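Local coordinates for hypothetical protein (Clostridium sporogenes ATCC 15579, PDB 4QRK) that is of unknown function but, as a right-handed beta-helix of the DUF2154 family, may take part in cell adhesion, at residues L36-E42 and W93-E99; E12-I16 and K58-K62; K134-S140 and E157-P163; K24-N30 and D69-S75. All coordinates share one frame; numbering follows the deposited sequence.

Interaction 1 of 4, residues L36-E42 and W93-E99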
# COMPACT_ATOMS: atom_id res chain seq x y z
N LEU A 36 5.41 5.51 -6.24
CA LEU A 36 5.05 4.10 -6.32
C LEU A 36 3.55 4.01 -6.57
O LEU A 36 2.77 4.51 -5.76
CB LEU A 36 5.38 3.42 -5.00
CG LEU A 36 4.83 2.02 -4.75
CD1 LEU A 36 5.25 1.06 -5.81
CD2 LEU A 36 5.31 1.52 -3.38
N ASN A 37 3.16 3.32 -7.65
CA ASN A 37 1.76 3.14 -8.04
C ASN A 37 1.43 1.68 -8.22
O ASN A 37 2.14 0.94 -8.90
CB ASN A 37 1.49 3.84 -9.36
CG ASN A 37 1.75 5.33 -9.31
OD1 ASN A 37 1.31 6.06 -8.39
ND2 ASN A 37 2.49 5.79 -10.29
N ILE A 38 0.40 1.24 -7.53
CA ILE A 38 -0.01 -0.16 -7.57
C ILE A 38 -1.47 -0.26 -7.92
O ILE A 38 -2.32 0.51 -7.40
CB ILE A 38 0.20 -0.87 -6.24
CG1 ILE A 38 1.67 -0.75 -5.79
CG2 ILE A 38 -0.23 -2.33 -6.36
CD1 ILE A 38 1.92 -1.45 -4.44
N SER A 39 -1.77 -1.21 -8.79
CA SER A 39 -3.15 -1.52 -9.18
C SER A 39 -3.34 -3.00 -9.36
O SER A 39 -2.39 -3.78 -9.28
CB SER A 39 -3.48 -0.84 -10.49
OG SER A 39 -2.82 -1.48 -11.58
N GLY A 40 -4.57 -3.39 -9.67
CA GLY A 40 -4.81 -4.72 -10.21
C GLY A 40 -4.56 -4.75 -11.74
O GLY A 40 -3.66 -4.06 -12.26
N ASN A 41 -5.36 -5.56 -12.42
CA ASN A 41 -5.32 -5.72 -13.89
C ASN A 41 -4.10 -6.47 -14.44
O ASN A 41 -3.53 -6.07 -15.45
CB ASN A 41 -5.46 -4.34 -14.59
CG ASN A 41 -6.28 -4.43 -15.90
OD1 ASN A 41 -7.11 -5.32 -16.06
ND2 ASN A 41 -6.05 -3.51 -16.82
N GLU A 42 -3.67 -7.54 -13.76
CA GLU A 42 -2.58 -8.36 -14.29
C GLU A 42 -3.01 -9.82 -14.29
O GLU A 42 -3.59 -10.29 -13.31
CB GLU A 42 -1.32 -8.21 -13.43
CG GLU A 42 -0.18 -9.15 -13.83
CD GLU A 42 0.12 -9.12 -15.35
OE1 GLU A 42 0.01 -8.04 -15.97
OE2 GLU A 42 0.46 -10.18 -15.94
N TRP A 93 7.84 3.37 -9.83
CA TRP A 93 7.47 1.98 -9.93
C TRP A 93 5.96 1.91 -10.17
O TRP A 93 5.14 2.41 -9.39
CB TRP A 93 7.80 1.20 -8.65
CG TRP A 93 9.25 1.06 -8.28
CD1 TRP A 93 10.35 1.63 -8.89
CD2 TRP A 93 9.74 0.32 -7.16
NE1 TRP A 93 11.50 1.27 -8.21
CE2 TRP A 93 11.15 0.49 -7.13
CE3 TRP A 93 9.13 -0.46 -6.18
CZ2 TRP A 93 11.95 -0.11 -6.16
CZ3 TRP A 93 9.92 -1.04 -5.21
CH2 TRP A 93 11.32 -0.87 -5.21
N ASN A 94 5.60 1.27 -11.26
CA ASN A 94 4.19 1.10 -11.59
C ASN A 94 3.89 -0.36 -11.67
O ASN A 94 4.40 -1.04 -12.55
CB ASN A 94 3.92 1.76 -12.94
CG ASN A 94 4.29 3.21 -12.94
OD1 ASN A 94 3.64 4.00 -12.30
ND2 ASN A 94 5.37 3.56 -13.61
N ILE A 95 3.13 -0.86 -10.71
CA ILE A 95 2.96 -2.29 -10.50
C ILE A 95 1.51 -2.74 -10.72
O ILE A 95 0.59 -2.12 -10.19
CB ILE A 95 3.41 -2.65 -9.06
CG1 ILE A 95 4.93 -2.41 -8.94
CG2 ILE A 95 3.04 -4.10 -8.71
CD1 ILE A 95 5.45 -2.57 -7.54
N ASN A 96 1.32 -3.79 -11.53
CA ASN A 96 -0.00 -4.40 -11.70
C ASN A 96 0.01 -5.75 -11.01
O ASN A 96 0.93 -6.57 -11.23
CB ASN A 96 -0.43 -4.64 -13.18
CG ASN A 96 -0.44 -3.41 -14.06
OD1 ASN A 96 -0.11 -3.52 -15.26
ND2 ASN A 96 -0.84 -2.26 -13.54
N LEU A 97 -1.02 -6.02 -10.21
CA LEU A 97 -1.10 -7.25 -9.42
C LEU A 97 -2.28 -8.14 -9.83
O LEU A 97 -3.33 -7.66 -10.27
CB LEU A 97 -1.28 -6.91 -7.93
CG LEU A 97 -0.07 -6.26 -7.22
CD1 LEU A 97 -0.42 -6.03 -5.75
CD2 LEU A 97 1.15 -7.11 -7.39
N ASN A 98 -2.11 -9.44 -9.60
CA ASN A 98 -3.13 -10.42 -9.90
C ASN A 98 -4.33 -10.15 -8.99
O ASN A 98 -4.14 -9.80 -7.81
CB ASN A 98 -2.59 -11.81 -9.63
CG ASN A 98 -3.57 -12.88 -10.04
OD1 ASN A 98 -4.41 -13.34 -9.25
ND2 ASN A 98 -3.49 -13.26 -11.31
N GLU A 99 -5.53 -10.30 -9.53
CA GLU A 99 -6.77 -9.99 -8.80
C GLU A 99 -7.42 -11.16 -8.05
O GLU A 99 -8.36 -10.94 -7.24
CB GLU A 99 -7.80 -9.38 -9.77
CG GLU A 99 -7.33 -8.05 -10.27
CD GLU A 99 -8.32 -7.36 -11.18
OE1 GLU A 99 -9.45 -7.85 -11.40
OE2 GLU A 99 -7.92 -6.30 -11.71
O HOH W 1 -5.86 -10.76 -12.27

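Interaction 2 of 4, residues E12-I16 and K58-K62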
# COMPACT_ATOMS: atom_id res chain seq x y z
N GLU A 12 14.45 2.35 -18.29
CA GLU A 12 13.11 1.77 -18.21
C GLU A 12 13.15 0.28 -18.37
O GLU A 12 13.83 -0.22 -19.28
CB GLU A 12 12.18 2.39 -19.26
CG GLU A 12 12.06 3.90 -19.13
CD GLU A 12 10.98 4.50 -20.01
OE1 GLU A 12 10.11 3.75 -20.52
OE2 GLU A 12 11.02 5.72 -20.21
N GLU A 13 12.42 -0.41 -17.50
CA GLU A 13 12.43 -1.86 -17.45
C GLU A 13 11.07 -2.37 -17.11
O GLU A 13 10.36 -1.73 -16.31
CB GLU A 13 13.31 -2.38 -16.32
CG GLU A 13 14.71 -1.88 -16.29
CD GLU A 13 15.46 -2.36 -15.07
OE1 GLU A 13 14.83 -2.60 -14.01
OE2 GLU A 13 16.70 -2.48 -15.17
N ILE A 14 10.74 -3.51 -17.68
CA ILE A 14 9.56 -4.27 -17.32
C ILE A 14 10.00 -5.55 -16.61
O ILE A 14 11.00 -6.18 -16.99
CB ILE A 14 8.73 -4.65 -18.55
CG1 ILE A 14 8.38 -3.42 -19.38
CG2 ILE A 14 7.48 -5.38 -18.14
CD1 ILE A 14 7.53 -2.42 -18.69
N LYS A 15 9.25 -5.93 -15.58
CA LYS A 15 9.50 -7.19 -14.87
C LYS A 15 8.17 -7.86 -14.77
O LYS A 15 7.17 -7.22 -14.46
CB LYS A 15 10.07 -6.90 -13.50
CG LYS A 15 11.42 -6.16 -13.60
CD LYS A 15 12.16 -6.12 -12.27
CE LYS A 15 13.45 -5.28 -12.32
NZ LYS A 15 14.46 -5.94 -13.18
N ILE A 16 8.14 -9.15 -15.07
CA ILE A 16 6.93 -9.93 -15.02
C ILE A 16 7.22 -11.18 -14.21
O ILE A 16 8.22 -11.85 -14.44
CB ILE A 16 6.52 -10.35 -16.42
CG1 ILE A 16 6.05 -9.15 -17.22
CG2 ILE A 16 5.42 -11.41 -16.37
CD1 ILE A 16 6.01 -9.39 -18.69
N LYS A 58 18.52 1.08 -9.38
CA LYS A 58 18.08 -0.10 -10.12
C LYS A 58 17.36 -1.04 -9.18
O LYS A 58 17.95 -1.48 -8.19
CB LYS A 58 19.28 -0.84 -10.72
CG LYS A 58 18.87 -2.01 -11.61
CD LYS A 58 20.07 -2.81 -12.22
CE LYS A 58 19.60 -4.19 -12.68
NZ LYS A 58 18.72 -4.16 -13.87
N PRO A 59 16.09 -1.33 -9.46
CA PRO A 59 15.37 -2.17 -8.50
C PRO A 59 15.91 -3.60 -8.49
O PRO A 59 16.36 -4.13 -9.54
CB PRO A 59 13.92 -2.18 -9.01
CG PRO A 59 13.87 -1.31 -10.17
CD PRO A 59 15.26 -0.98 -10.63
N GLU A 60 15.90 -4.20 -7.31
CA GLU A 60 16.33 -5.60 -7.11
C GLU A 60 15.08 -6.47 -6.81
O GLU A 60 14.32 -6.21 -5.85
CB GLU A 60 17.33 -5.69 -5.92
CG GLU A 60 18.59 -4.74 -5.99
CD GLU A 60 19.15 -4.29 -4.59
OE1 GLU A 60 18.47 -3.55 -3.86
OE2 GLU A 60 20.29 -4.66 -4.23
N ILE A 61 14.84 -7.49 -7.61
CA ILE A 61 13.69 -8.35 -7.39
C ILE A 61 14.14 -9.73 -6.93
O ILE A 61 15.08 -10.29 -7.45
CB ILE A 61 12.86 -8.56 -8.64
CG1 ILE A 61 12.29 -7.23 -9.13
CG2 ILE A 61 11.72 -9.55 -8.36
CD1 ILE A 61 10.85 -7.33 -9.67
N LYS A 62 13.44 -10.26 -5.94
CA LYS A 62 13.67 -11.60 -5.46
C LYS A 62 12.33 -12.30 -5.40
O LYS A 62 11.39 -11.75 -4.85
CB LYS A 62 14.31 -11.56 -4.08
CG LYS A 62 14.47 -12.95 -3.45
CD LYS A 62 15.23 -12.89 -2.14
CE LYS A 62 14.97 -14.12 -1.30
NZ LYS A 62 15.70 -14.07 0.00
O HOH W 2 16.28 -4.15 -12.19

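Interaction 3 of 4, residues K134-S140 and E157-P163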
# COMPACT_ATOMS: atom_id res chain seq x y z
N LYS A 134 3.09 11.10 0.91
CA LYS A 134 1.64 10.91 0.86
C LYS A 134 1.32 9.48 0.55
O LYS A 134 1.98 8.83 -0.27
CB LYS A 134 1.00 11.71 -0.26
CG LYS A 134 1.13 13.19 -0.27
CD LYS A 134 0.20 13.76 -1.39
CE LYS A 134 -1.29 13.73 -0.96
NZ LYS A 134 -2.28 13.78 -2.08
N VAL A 135 0.23 9.04 1.15
CA VAL A 135 -0.36 7.74 0.89
C VAL A 135 -1.81 7.96 0.45
O VAL A 135 -2.57 8.65 1.13
CB VAL A 135 -0.39 6.88 2.15
CG1 VAL A 135 -1.17 5.60 1.92
CG2 VAL A 135 1.00 6.56 2.61
N ASP A 136 -2.19 7.38 -0.69
CA ASP A 136 -3.61 7.41 -1.15
C ASP A 136 -3.99 6.01 -1.56
O ASP A 136 -3.40 5.45 -2.51
CB ASP A 136 -3.82 8.35 -2.36
CG ASP A 136 -3.62 9.81 -2.02
OD1 ASP A 136 -2.46 10.28 -2.04
OD2 ASP A 136 -4.63 10.51 -1.78
N LEU A 137 -4.95 5.42 -0.85
CA LEU A 137 -5.26 4.01 -0.99
C LEU A 137 -6.72 3.79 -1.15
O LEU A 137 -7.53 4.30 -0.33
CB LEU A 137 -4.88 3.25 0.29
CG LEU A 137 -3.47 2.98 0.69
CD1 LEU A 137 -3.48 2.36 2.08
CD2 LEU A 137 -2.90 2.02 -0.33
N ASP A 138 -7.07 3.05 -2.18
CA ASP A 138 -8.43 2.61 -2.39
C ASP A 138 -8.48 1.18 -1.94
O ASP A 138 -7.95 0.28 -2.58
CB ASP A 138 -8.86 2.75 -3.84
CG ASP A 138 -10.34 2.46 -4.03
OD1 ASP A 138 -10.92 1.69 -3.22
OD2 ASP A 138 -10.92 3.01 -5.00
N ILE A 139 -9.11 0.98 -0.80
CA ILE A 139 -9.35 -0.38 -0.32
C ILE A 139 -10.84 -0.54 -0.12
O ILE A 139 -11.29 -1.01 0.91
CB ILE A 139 -8.57 -0.71 0.96
CG1 ILE A 139 -8.67 0.43 1.94
CG2 ILE A 139 -7.10 -0.86 0.67
CD1 ILE A 139 -8.22 0.03 3.36
N SER A 140 -11.59 -0.22 -1.17
CA SER A 140 -13.05 -0.19 -1.10
C SER A 140 -13.69 -1.43 -1.76
O SER A 140 -14.85 -1.44 -2.11
CB SER A 140 -13.58 1.12 -1.74
OG SER A 140 -13.38 1.15 -3.16
N GLU A 157 0.37 13.18 4.58
CA GLU A 157 -1.06 12.90 4.56
C GLU A 157 -1.31 11.46 4.17
O GLU A 157 -0.55 10.89 3.38
CB GLU A 157 -1.70 13.80 3.48
CG GLU A 157 -3.20 14.00 3.58
CD GLU A 157 -3.68 15.29 2.86
OE1 GLU A 157 -2.92 15.82 2.01
OE2 GLU A 157 -4.81 15.77 3.15
N ALA A 158 -2.38 10.89 4.70
CA ALA A 158 -2.83 9.56 4.30
C ALA A 158 -4.34 9.66 3.98
O ALA A 158 -5.09 10.28 4.75
CB ALA A 158 -2.56 8.56 5.41
N THR A 159 -4.75 9.13 2.84
CA THR A 159 -6.16 9.10 2.44
C THR A 159 -6.54 7.70 2.10
O THR A 159 -5.84 7.03 1.31
CB THR A 159 -6.42 9.95 1.20
OG1 THR A 159 -6.12 11.29 1.48
CG2 THR A 159 -7.91 9.86 0.76
N VAL A 160 -7.61 7.21 2.71
CA VAL A 160 -8.03 5.85 2.52
C VAL A 160 -9.51 5.79 2.13
O VAL A 160 -10.33 6.42 2.80
CB VAL A 160 -7.79 5.05 3.80
CG1 VAL A 160 -8.01 3.59 3.59
CG2 VAL A 160 -6.34 5.27 4.27
N TYR A 161 -9.82 5.07 1.05
CA TYR A 161 -11.19 4.82 0.62
C TYR A 161 -11.61 3.42 1.04
O TYR A 161 -10.95 2.45 0.73
CB TYR A 161 -11.37 4.99 -0.90
CG TYR A 161 -10.97 6.39 -1.37
CD1 TYR A 161 -11.88 7.43 -1.37
CD2 TYR A 161 -9.66 6.64 -1.81
CE1 TYR A 161 -11.49 8.72 -1.78
CE2 TYR A 161 -9.27 7.90 -2.20
CZ TYR A 161 -10.17 8.93 -2.19
OH TYR A 161 -9.73 10.14 -2.60
N LEU A 162 -12.75 3.32 1.72
CA LEU A 162 -13.22 2.09 2.33
C LEU A 162 -14.60 1.71 1.80
O LEU A 162 -15.34 2.56 1.31
CB LEU A 162 -13.24 2.26 3.86
CG LEU A 162 -11.81 2.39 4.39
CD1 LEU A 162 -11.72 3.14 5.69
CD2 LEU A 162 -11.18 1.06 4.52
N PRO A 163 -14.94 0.43 1.85
CA PRO A 163 -16.20 0.00 1.24
C PRO A 163 -17.38 0.38 2.11
O PRO A 163 -17.23 0.55 3.31
CB PRO A 163 -16.04 -1.52 1.17
CG PRO A 163 -15.10 -1.86 2.26
CD PRO A 163 -14.22 -0.67 2.51
O HOH W 3 -3.06 11.77 1.07
O HOH W 4 -7.01 10.38 -3.33

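Interaction 4 of 4, residues K24-N30 and D69-S75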
# COMPACT_ATOMS: atom_id res chain seq x y z
N LYS A 24 -0.55 -18.15 -2.65
CA LYS A 24 -0.71 -16.88 -1.98
C LYS A 24 0.48 -15.99 -2.39
O LYS A 24 1.58 -16.50 -2.64
CB LYS A 24 -0.81 -17.08 -0.46
CG LYS A 24 -0.84 -15.75 0.34
CD LYS A 24 -0.64 -15.92 1.84
CE LYS A 24 -1.95 -15.81 2.61
NZ LYS A 24 -1.74 -15.91 4.08
N THR A 25 0.25 -14.69 -2.54
CA THR A 25 1.33 -13.72 -2.79
C THR A 25 1.64 -12.95 -1.50
O THR A 25 0.74 -12.42 -0.85
CB THR A 25 0.93 -12.66 -3.83
OG1 THR A 25 0.72 -13.27 -5.10
CG2 THR A 25 2.03 -11.62 -4.01
N LYS A 26 2.92 -12.89 -1.15
CA LYS A 26 3.40 -12.02 -0.08
C LYS A 26 4.38 -11.02 -0.70
O LYS A 26 5.50 -11.36 -1.03
CB LYS A 26 4.07 -12.81 1.03
CG LYS A 26 3.14 -13.71 1.82
CD LYS A 26 3.81 -14.21 3.12
CE LYS A 26 2.82 -14.93 4.04
NZ LYS A 26 3.37 -15.14 5.42
N LEU A 27 3.90 -9.81 -0.92
CA LEU A 27 4.64 -8.77 -1.62
C LEU A 27 5.31 -7.88 -0.59
O LEU A 27 4.67 -7.39 0.36
CB LEU A 27 3.72 -7.97 -2.53
CG LEU A 27 4.30 -6.78 -3.31
CD1 LEU A 27 5.32 -7.27 -4.26
CD2 LEU A 27 3.21 -6.00 -4.07
N ASN A 28 6.61 -7.71 -0.74
CA ASN A 28 7.37 -6.90 0.19
C ASN A 28 8.14 -5.87 -0.60
O ASN A 28 8.96 -6.22 -1.45
CB ASN A 28 8.26 -7.79 1.07
CG ASN A 28 9.10 -6.98 2.07
OD1 ASN A 28 8.63 -6.01 2.63
ND2 ASN A 28 10.35 -7.38 2.26
N LEU A 29 7.81 -4.60 -0.38
CA LEU A 29 8.38 -3.50 -1.17
C LEU A 29 9.22 -2.55 -0.29
O LEU A 29 8.78 -2.09 0.76
CB LEU A 29 7.28 -2.72 -1.89
CG LEU A 29 6.39 -3.48 -2.87
CD1 LEU A 29 5.25 -2.64 -3.44
CD2 LEU A 29 7.17 -4.02 -4.05
N ASN A 30 10.45 -2.29 -0.71
CA ASN A 30 11.33 -1.34 -0.01
C ASN A 30 11.73 -0.27 -0.96
O ASN A 30 12.45 -0.54 -1.90
CB ASN A 30 12.58 -2.02 0.51
CG ASN A 30 12.25 -3.16 1.39
OD1 ASN A 30 11.69 -2.95 2.46
ND2 ASN A 30 12.55 -4.37 0.96
N ASP A 69 3.45 -20.27 -0.75
CA ASP A 69 3.49 -18.81 -0.62
C ASP A 69 4.53 -18.24 -1.57
O ASP A 69 5.72 -18.53 -1.41
CB ASP A 69 3.85 -18.39 0.81
CG ASP A 69 2.73 -18.62 1.81
OD1 ASP A 69 1.72 -19.27 1.47
OD2 ASP A 69 2.88 -18.14 2.94
N GLY A 70 4.10 -17.42 -2.52
CA GLY A 70 5.03 -16.68 -3.35
C GLY A 70 5.57 -15.42 -2.68
O GLY A 70 4.88 -14.39 -2.62
N GLU A 71 6.80 -15.50 -2.20
CA GLU A 71 7.46 -14.38 -1.55
C GLU A 71 8.19 -13.53 -2.57
O GLU A 71 9.20 -13.93 -3.11
CB GLU A 71 8.37 -14.88 -0.43
CG GLU A 71 7.51 -15.54 0.65
CD GLU A 71 8.21 -15.81 1.96
OE1 GLU A 71 9.44 -15.57 2.06
OE2 GLU A 71 7.52 -16.29 2.89
N LEU A 72 7.59 -12.36 -2.84
CA LEU A 72 8.07 -11.44 -3.86
C LEU A 72 8.56 -10.18 -3.18
O LEU A 72 7.79 -9.45 -2.55
CB LEU A 72 6.96 -11.10 -4.86
CG LEU A 72 7.22 -10.11 -6.02
CD1 LEU A 72 8.50 -10.34 -6.78
CD2 LEU A 72 6.07 -10.20 -6.95
N GLU A 73 9.84 -9.90 -3.36
CA GLU A 73 10.42 -8.74 -2.76
C GLU A 73 11.00 -7.82 -3.83
O GLU A 73 11.74 -8.24 -4.71
CB GLU A 73 11.52 -9.15 -1.79
CG GLU A 73 12.15 -7.96 -1.12
CD GLU A 73 13.12 -8.38 -0.05
OE1 GLU A 73 14.21 -8.92 -0.39
OE2 GLU A 73 12.77 -8.20 1.13
N ILE A 74 10.69 -6.55 -3.72
CA ILE A 74 11.24 -5.58 -4.66
C ILE A 74 11.84 -4.47 -3.83
O ILE A 74 11.16 -3.86 -2.99
CB ILE A 74 10.17 -5.01 -5.56
CG1 ILE A 74 9.23 -6.13 -6.04
CG2 ILE A 74 10.84 -4.23 -6.72
CD1 ILE A 74 8.25 -5.70 -7.10
N SER A 75 13.13 -4.20 -4.05
CA SER A 75 13.85 -3.22 -3.26
C SER A 75 14.66 -2.24 -4.10
O SER A 75 15.32 -2.66 -5.06
CB SER A 75 14.76 -3.94 -2.27
OG SER A 75 13.96 -4.73 -1.42

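Interaction 1 of 4, residues L36-E42 and W93-E99
Asn-37 and Ile-95 lock strands 36-42 and 93-98 together in parallel register: Asn-37 N donates to Trp-93 O at 2.8 Å, and Ile-95 N returns a bond to Asn-37 O. The exchange continues through Ser-39, whose N reaches Ile-95 O and whose O accepts from Leu-97 N.

Polar side chains repeat this pairing on one face. Asn-37 and Asn-94 run side by side with their amides nearly coplanar, and Asn-37 ND2 gives a straight bond (175°) to Asn-94 OD1 at 2.9 Å; Asn-94 ND2 turns to Glu-92. One step on, Asn-96 ND2 donates to Ser-39 OG at 2.9 Å, with the hydroxyl oxygen tilted out of the amide plane and the N-H path bent (133°). Ser-39 OG in turn donates to Gly-40 O; chi1 of 72° sets OG between the backbone N and the carbonyl carbon, within reach of that oxygen.

The other face is apolar. Leu-36 CD1 lies 3.8 Å from Trp-93 CB, and Ile-38 CG2 meets Leu-97 CD1 at 3.8 Å, while the Trp-93 ring packs edge-to-face with Phe-31 and Phe-50.

Past Gly-40 the regular backbone bonding stops, though the chains stay close: Glu-42 CB packs 3.7 Å from Asn-96 CB. Asn-41 N finds Glu-99 OE2 at 2.8 Å, and a water joins Glu-42 O to Glu-99 N. Side-chain and water bonds thus replace backbone pairing at the C-terminal ends of two neighbouring strands of the beta-helix wall.

Interaction 2 of 4, residues E12-I16 and K58-K62
The backbones of 12-16 and 58-62 stay well apart, the CA atoms of Lys-15 and Ile-61 being 8.7 Å from each other, and side chains and one water span the gap, tying edge strand 11-17 to the loop that leads into strand 60-66. Glu-13 supplies the link. The Glu-13 and Lys-58 side chains cross at about a right angle, and Lys-58 NZ donates to Glu-13 OE2 at 2.9 Å, on the syn side and somewhat out of the carboxylate plane. Tyr-52 OH also bonds to OE2. The bend at the end of Lys-58 (chi4 70°), after an otherwise extended chain, brings its ammonium round to the acid. Glu-13 OE1 passes Pro-59, 3.8 Å from its CD, and forms a looser salt bridge with Lys-15 NZ at 3.5 Å.

Between these groups sits a water with four partners. It donates to Glu-13 OE1 and to Pro-59 O, and accepts from Lys-15 NZ at 2.7 Å and from Lys-58 NZ at 3.0 Å. Further along, the aliphatic part of Lys-15 runs past Ile-61 in the opposite direction.

One carboxylate therefore serves two lysines, Lys-15 NZ and Lys-58 NZ being 4.7 Å apart, and together with the shared water it probably balances the two positive charges at this surface.

Interaction 3 of 4, residues K134-S140 and E157-P163
Ile-139 fills the hollow between Val-160 and Leu-162. With chi1 at 45°, its CG1 lies between the backbone N and carbonyl carbon, which swings CD1 across the pair: Ile-139 CD1 sits 3.6 Å from Val-160 CG1 and only 3.3 Å from Leu-162 CD2, a tight fit. Ile-139 and Leu-162 point the same way, whereas Val-160 comes in at a slant. Farther back on this apolar face, the small Ala-158 lies beside Val-135, their CB atoms 4.3 Å apart.

On the other face Tyr-161 is the largest bump. Its ring lies against the neighbouring strand, CD2 3.5 Å from Leu-137 O, while Asp-138 CA comes up at the ring edge. A water in the ring plane ties the phenol OH to Asp-136 OD2. Asp-136 OD2 also rests 3.5 Å from Thr-159 CB. Asp-138 forms an Asx turn as the chain leaves the strand, OD1 accepting from Ser-140 N and also from Ser-140 OG. Pro-163 follows, with its CD 3.4 Å from Ile-139 O.

Beneath these shapes runs an almost exactly parallel pairing, the strand directions 2° apart, with backbone bonds alternating from Val-135 N to Glu-157 O through to Ile-139 N and Tyr-161 O. Such strands in register, apolar side chains inward, form one wall of the right-handed beta-helix.

Strand 113-117 pairs with 134-138 on the edge away from 157-162, and 215-219 flanks 157-162; Lys-220 bridges to Asp-138 and makes a cation-pi contact with Tyr-161. Across the interior, Ile-151 of strand 147-153 meets Leu-137 and Val-160, while strand 203-210 packs on Val-160 and Leu-162.

Interaction 4 of 4, residues K24-N30 and D69-S75
Leu-29 and Ile-74 pack side by side on the inner face of the paired strands 24-30 and 69-75. Leu-29 CD2 sits 3.5 Å from Ile-74 CB and also touches CG1 and CD1, so one methyl rests along the length of the isoleucine. Leu-27 CD1 approaches Leu-72 CG at 3.8 Å, and this face is mainly apolar.

The opposite face carries the polar pairs. Asn-28 and Glu-73 run alongside each other, amide and carboxylate turned 47° apart; that twist accompanies a weak bond from Asn-28 ND2 to Glu-73 OE2. Both side chains leave with CG anti to the backbone N (chi1 179° and -179°), which keeps them abreast. Next to them, in one conformer of the serine, Asn-30 ND2 donates to Ser-75 OG at 2.8 Å, nearly straight and with the hydroxyl in the amide plane. At the far end Asp-69 OD2 lies beside the extended chain of Lys-26, but its salt bridge to Lys-26 NZ is long, at 3.9 Å.

What fixes these pairs opposite each other is the parallel backbone register: Gly-70 N bonds to Lys-24 O at 2.7 Å, and the exchange continues to Asn-30 N and Ile-74 O. Farther out, strand 103-110 lies beside 24-30, with Glu-104 taking Lys-24 NZ in a salt bridge. Strand 60-66 flanks 69-75, and Trp-93, Ile-95 and Leu-97 pack on the apolar face from the facing sheet.

Apolar contacts thus lie on the inner side of the beta-helix wall, while the polar pairs outside include a weak amide-carboxylate bond and a long salt bridge, consistent with a partly exposed surface.

In the fold
Interactions 1, 2 and 4 are clustered in the N-terminal part of the chain and interleave in sequence, whereas interaction 3 follows later, in the C-terminal half. Interactions 1 and 4 lie in facing sheets with centres about 13 Å apart and meet through Trp-93, Ile-74 and Leu-29. Interaction 2, centred about 14 Å from interaction 1, bridges the outermost strands of the two sheets at the N-terminal end, its salt bridge starting from the loop before 60-66; Glu-60 and Lys-62 then pair with Ser-75 and Glu-73 of interaction 4. Interaction 3 shares the sheet of interaction 1, about 16 Å away between centres. Interactions 1, 3 and 4 are parallel strand pairs of the beta-helix walls.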